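Local structure of probable porin (Pseudomonas aeruginosa, 4FSP) at residues L140-S152 with G157-S169. The protein probably acts as an outer-membrane porin, forming a beta-barrel channel through which small solutes could pass. Sequence-based numbering, arbitrary orientation.
Sequences LFPQVFQGALLTS and GLSLNLGRLTEVS
Strands 148-152 and 158-168 run antiparallel, their axes at 167° and 4.6 Å apart at closest approach, and hydrogen-bonded pairs link Ala148 with Arg164, Leu150 with Leu162 and Ser152 with Leu160. Leu150 N bonds Leu162 O at 2.7 Å. At Gly147 the chain turns a corner, and Gly147 CA makes a CA-H...O contact with Arg164 O at 3.1 Å. Just before the corner, Gln146 O accepts a bond from Thr166 N.

Phe145 and Val168 lie side by side. Val168 CG1 sits over one face of the Phe145 ring, 3.7 Å from its centroid, in a CH-pi contact. Leu165 CD1 approaches Phe145 CD2 obliquely at 4.1 Å. Pro128 and Ile133 also touch this ring. Next to Gly163, which has no side chain, Leu149 CG is anti to the backbone N (chi1 176°), and CD1 reaches Leu162 O at 3.4 Å. On the other face, Gln146 CG passes 3.6 Å from Glu167 OE1, with the amide and carboxylate planes 89° apart. The Gln146 amide makes a weak bond to Asp109. Val144 N donates to Ser169 OG at 2.8 Å, though Ser169 is poorly ordered.

Leu150, Leu160 and Leu162 share one face, and a bound detergent lies near Leu160. This is a beta hairpin in the wall of an OprD-family outer-membrane barrel, with a leucine patch consistent with a membrane-facing surface.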
# COMPACT_ATOMS: atom_id res chain seq x y z
N LEU A 140 2.97 11.65 -5.66
CA LEU A 140 3.20 12.82 -4.81
C LEU A 140 2.46 12.61 -3.50
O LEU A 140 3.04 12.78 -2.42
CB LEU A 140 2.72 14.11 -5.48
CG LEU A 140 3.78 15.20 -5.70
CD1 LEU A 140 3.12 16.56 -5.73
CD2 LEU A 140 4.88 15.16 -4.66
N PHE A 141 1.19 12.22 -3.59
CA PHE A 141 0.35 12.01 -2.41
C PHE A 141 -0.51 10.77 -2.56
O PHE A 141 -1.03 10.51 -3.65
CB PHE A 141 -0.60 13.21 -2.22
CG PHE A 141 0.10 14.54 -2.10
CD1 PHE A 141 1.03 14.75 -1.10
CD2 PHE A 141 -0.22 15.58 -2.96
CE1 PHE A 141 1.66 15.97 -0.98
CE2 PHE A 141 0.41 16.81 -2.83
CZ PHE A 141 1.35 17.00 -1.84
N PRO A 142 -0.71 10.02 -1.47
CA PRO A 142 -1.63 8.87 -1.53
C PRO A 142 -3.07 9.35 -1.57
O PRO A 142 -3.35 10.41 -1.03
CB PRO A 142 -1.36 8.14 -0.22
CG PRO A 142 -0.90 9.20 0.72
CD PRO A 142 -0.14 10.20 -0.12
N GLN A 143 -3.97 8.59 -2.21
CA GLN A 143 -5.38 8.98 -2.26
C GLN A 143 -5.99 9.02 -0.86
O GLN A 143 -5.64 8.21 0.01
CB GLN A 143 -6.19 8.02 -3.13
CG GLN A 143 -6.00 8.21 -4.62
CD GLN A 143 -6.15 9.66 -5.05
OE1 GLN A 143 -5.15 10.37 -5.20
NE2 GLN A 143 -7.39 10.10 -5.24
N VAL A 144 -6.91 9.96 -0.64
CA VAL A 144 -7.69 9.97 0.59
C VAL A 144 -9.11 9.50 0.33
O VAL A 144 -9.77 10.00 -0.58
CB VAL A 144 -7.72 11.36 1.24
CG1 VAL A 144 -8.50 11.31 2.55
CG2 VAL A 144 -6.31 11.83 1.50
N PHE A 145 -9.56 8.53 1.13
CA PHE A 145 -10.91 7.98 1.01
C PHE A 145 -11.80 8.60 2.09
O PHE A 145 -11.33 8.90 3.18
CB PHE A 145 -10.89 6.45 1.16
CG PHE A 145 -10.18 5.72 0.03
CD1 PHE A 145 -8.79 5.69 -0.04
CD2 PHE A 145 -10.90 5.07 -0.96
CE1 PHE A 145 -8.13 5.03 -1.08
CE2 PHE A 145 -10.25 4.40 -2.01
CZ PHE A 145 -8.87 4.39 -2.07
N GLN A 146 -13.07 8.79 1.79
CA GLN A 146 -14.00 9.27 2.81
C GLN A 146 -14.79 8.09 3.34
O GLN A 146 -15.20 7.22 2.58
CB GLN A 146 -14.97 10.33 2.27
CG GLN A 146 -14.30 11.60 1.72
CD GLN A 146 -13.52 12.38 2.77
OE1 GLN A 146 -13.94 12.46 3.93
NE2 GLN A 146 -12.40 12.97 2.37
N GLY A 147 -15.00 8.07 4.65
CA GLY A 147 -15.88 7.10 5.26
C GLY A 147 -15.66 7.02 6.76
O GLY A 147 -15.36 8.03 7.40
N ALA A 148 -15.84 5.83 7.31
CA ALA A 148 -15.71 5.61 8.74
C ALA A 148 -15.00 4.30 8.94
O ALA A 148 -15.30 3.31 8.26
CB ALA A 148 -17.07 5.56 9.41
N LEU A 149 -14.05 4.27 9.86
CA LEU A 149 -13.30 3.04 10.11
C LEU A 149 -13.16 2.82 11.61
O LEU A 149 -12.69 3.70 12.34
CB LEU A 149 -11.92 3.14 9.47
CG LEU A 149 -10.97 1.97 9.71
CD1 LEU A 149 -11.56 0.68 9.15
CD2 LEU A 149 -9.60 2.26 9.12
N LEU A 150 -13.58 1.64 12.06
CA LEU A 150 -13.51 1.31 13.47
C LEU A 150 -12.46 0.23 13.66
O LEU A 150 -12.48 -0.80 12.97
CB LEU A 150 -14.87 0.80 13.96
CG LEU A 150 -14.93 0.24 15.39
CD1 LEU A 150 -14.75 1.35 16.42
CD2 LEU A 150 -16.25 -0.47 15.62
N THR A 151 -11.54 0.46 14.59
CA THR A 151 -10.56 -0.55 14.95
C THR A 151 -10.75 -0.84 16.43
O THR A 151 -11.19 0.02 17.19
CB THR A 151 -9.12 -0.09 14.67
OG1 THR A 151 -8.83 1.07 15.45
CG2 THR A 151 -8.94 0.25 13.18
N SER A 152 -10.45 -2.06 16.84
CA SER A 152 -10.75 -2.46 18.20
C SER A 152 -9.82 -3.58 18.65
O SER A 152 -9.68 -4.60 17.95
CB SER A 152 -12.22 -2.91 18.30
OG SER A 152 -12.59 -3.14 19.66
N GLY A 157 -4.13 -9.64 21.96
CA GLY A 157 -3.62 -10.35 20.80
C GLY A 157 -4.52 -10.33 19.57
O GLY A 157 -4.18 -10.89 18.53
N LEU A 158 -5.68 -9.69 19.69
CA LEU A 158 -6.69 -9.67 18.63
C LEU A 158 -7.01 -8.23 18.23
O LEU A 158 -7.38 -7.40 19.07
CB LEU A 158 -7.98 -10.34 19.12
CG LEU A 158 -9.15 -10.40 18.14
CD1 LEU A 158 -8.74 -11.25 16.95
CD2 LEU A 158 -10.42 -10.96 18.79
N SER A 159 -6.87 -7.92 16.94
CA SER A 159 -7.36 -6.66 16.42
C SER A 159 -8.53 -6.95 15.52
O SER A 159 -8.52 -7.92 14.76
CB SER A 159 -6.30 -5.89 15.63
OG SER A 159 -5.07 -5.90 16.34
N LEU A 160 -9.55 -6.10 15.62
CA LEU A 160 -10.72 -6.16 14.78
C LEU A 160 -10.87 -4.83 14.09
O LEU A 160 -10.59 -3.77 14.67
CB LEU A 160 -11.96 -6.40 15.64
CG LEU A 160 -12.53 -7.81 15.66
CD1 LEU A 160 -13.06 -8.13 17.05
CD2 LEU A 160 -13.65 -7.86 14.63
N ASN A 161 -11.32 -4.86 12.84
CA ASN A 161 -11.69 -3.63 12.19
C ASN A 161 -12.94 -3.82 11.37
O ASN A 161 -13.28 -4.94 10.97
CB ASN A 161 -10.57 -3.13 11.31
CG ASN A 161 -10.26 -4.10 10.22
OD1 ASN A 161 -9.64 -5.15 10.46
ND2 ASN A 161 -10.72 -3.80 9.01
N LEU A 162 -13.62 -2.70 11.14
CA LEU A 162 -14.87 -2.66 10.40
C LEU A 162 -14.91 -1.27 9.77
O LEU A 162 -14.56 -0.28 10.43
CB LEU A 162 -16.01 -2.79 11.39
CG LEU A 162 -17.41 -2.85 10.80
CD1 LEU A 162 -17.56 -4.15 10.02
CD2 LEU A 162 -18.46 -2.75 11.91
N GLY A 163 -15.32 -1.17 8.51
CA GLY A 163 -15.32 0.13 7.86
C GLY A 163 -16.25 0.25 6.67
O GLY A 163 -16.71 -0.75 6.10
N ARG A 164 -16.53 1.49 6.29
CA ARG A 164 -17.30 1.76 5.08
C ARG A 164 -16.80 3.04 4.43
O ARG A 164 -16.72 4.08 5.09
CB ARG A 164 -18.80 1.84 5.36
CG ARG A 164 -19.63 2.32 4.17
CD ARG A 164 -21.13 2.24 4.43
NE ARG A 164 -21.73 1.06 3.81
CZ ARG A 164 -22.97 0.99 3.34
NH1 ARG A 164 -23.78 2.04 3.45
NH2 ARG A 164 -23.41 -0.12 2.78
N LEU A 165 -16.45 2.96 3.15
CA LEU A 165 -15.93 4.10 2.41
C LEU A 165 -16.94 4.50 1.35
O LEU A 165 -17.68 3.66 0.85
CB LEU A 165 -14.61 3.74 1.74
CG LEU A 165 -13.65 3.00 2.66
CD1 LEU A 165 -12.41 2.61 1.89
CD2 LEU A 165 -13.31 3.88 3.84
N THR A 166 -16.98 5.79 1.02
CA THR A 166 -18.00 6.30 0.10
C THR A 166 -17.46 7.17 -1.03
O THR A 166 -18.21 7.48 -1.95
CB THR A 166 -19.05 7.13 0.82
OG1 THR A 166 -18.44 8.33 1.31
CG2 THR A 166 -19.65 6.35 1.98
N GLU A 167 -16.19 7.56 -0.96
CA GLU A 167 -15.59 8.49 -1.94
C GLU A 167 -14.07 8.38 -2.00
O GLU A 167 -13.43 8.00 -1.02
CB GLU A 167 -15.94 9.95 -1.59
CG GLU A 167 -17.37 10.40 -1.91
CD GLU A 167 -17.66 11.82 -1.47
OE1 GLU A 167 -17.14 12.23 -0.42
OE2 GLU A 167 -18.40 12.53 -2.18
N VAL A 168 -13.50 8.74 -3.16
CA VAL A 168 -12.05 8.86 -3.33
C VAL A 168 -11.68 10.28 -3.78
O VAL A 168 -12.45 10.95 -4.47
CB VAL A 168 -11.50 7.91 -4.42
CG1 VAL A 168 -10.27 7.18 -3.91
CG2 VAL A 168 -12.57 6.95 -4.91
N SER A 169 -10.48 10.73 -3.41
CA SER A 169 -10.00 12.05 -3.81
C SER A 169 -9.74 12.15 -5.31
O SER A 169 -9.22 11.22 -5.93
CB SER A 169 -8.74 12.42 -3.02
OG SER A 169 -7.82 11.35 -2.95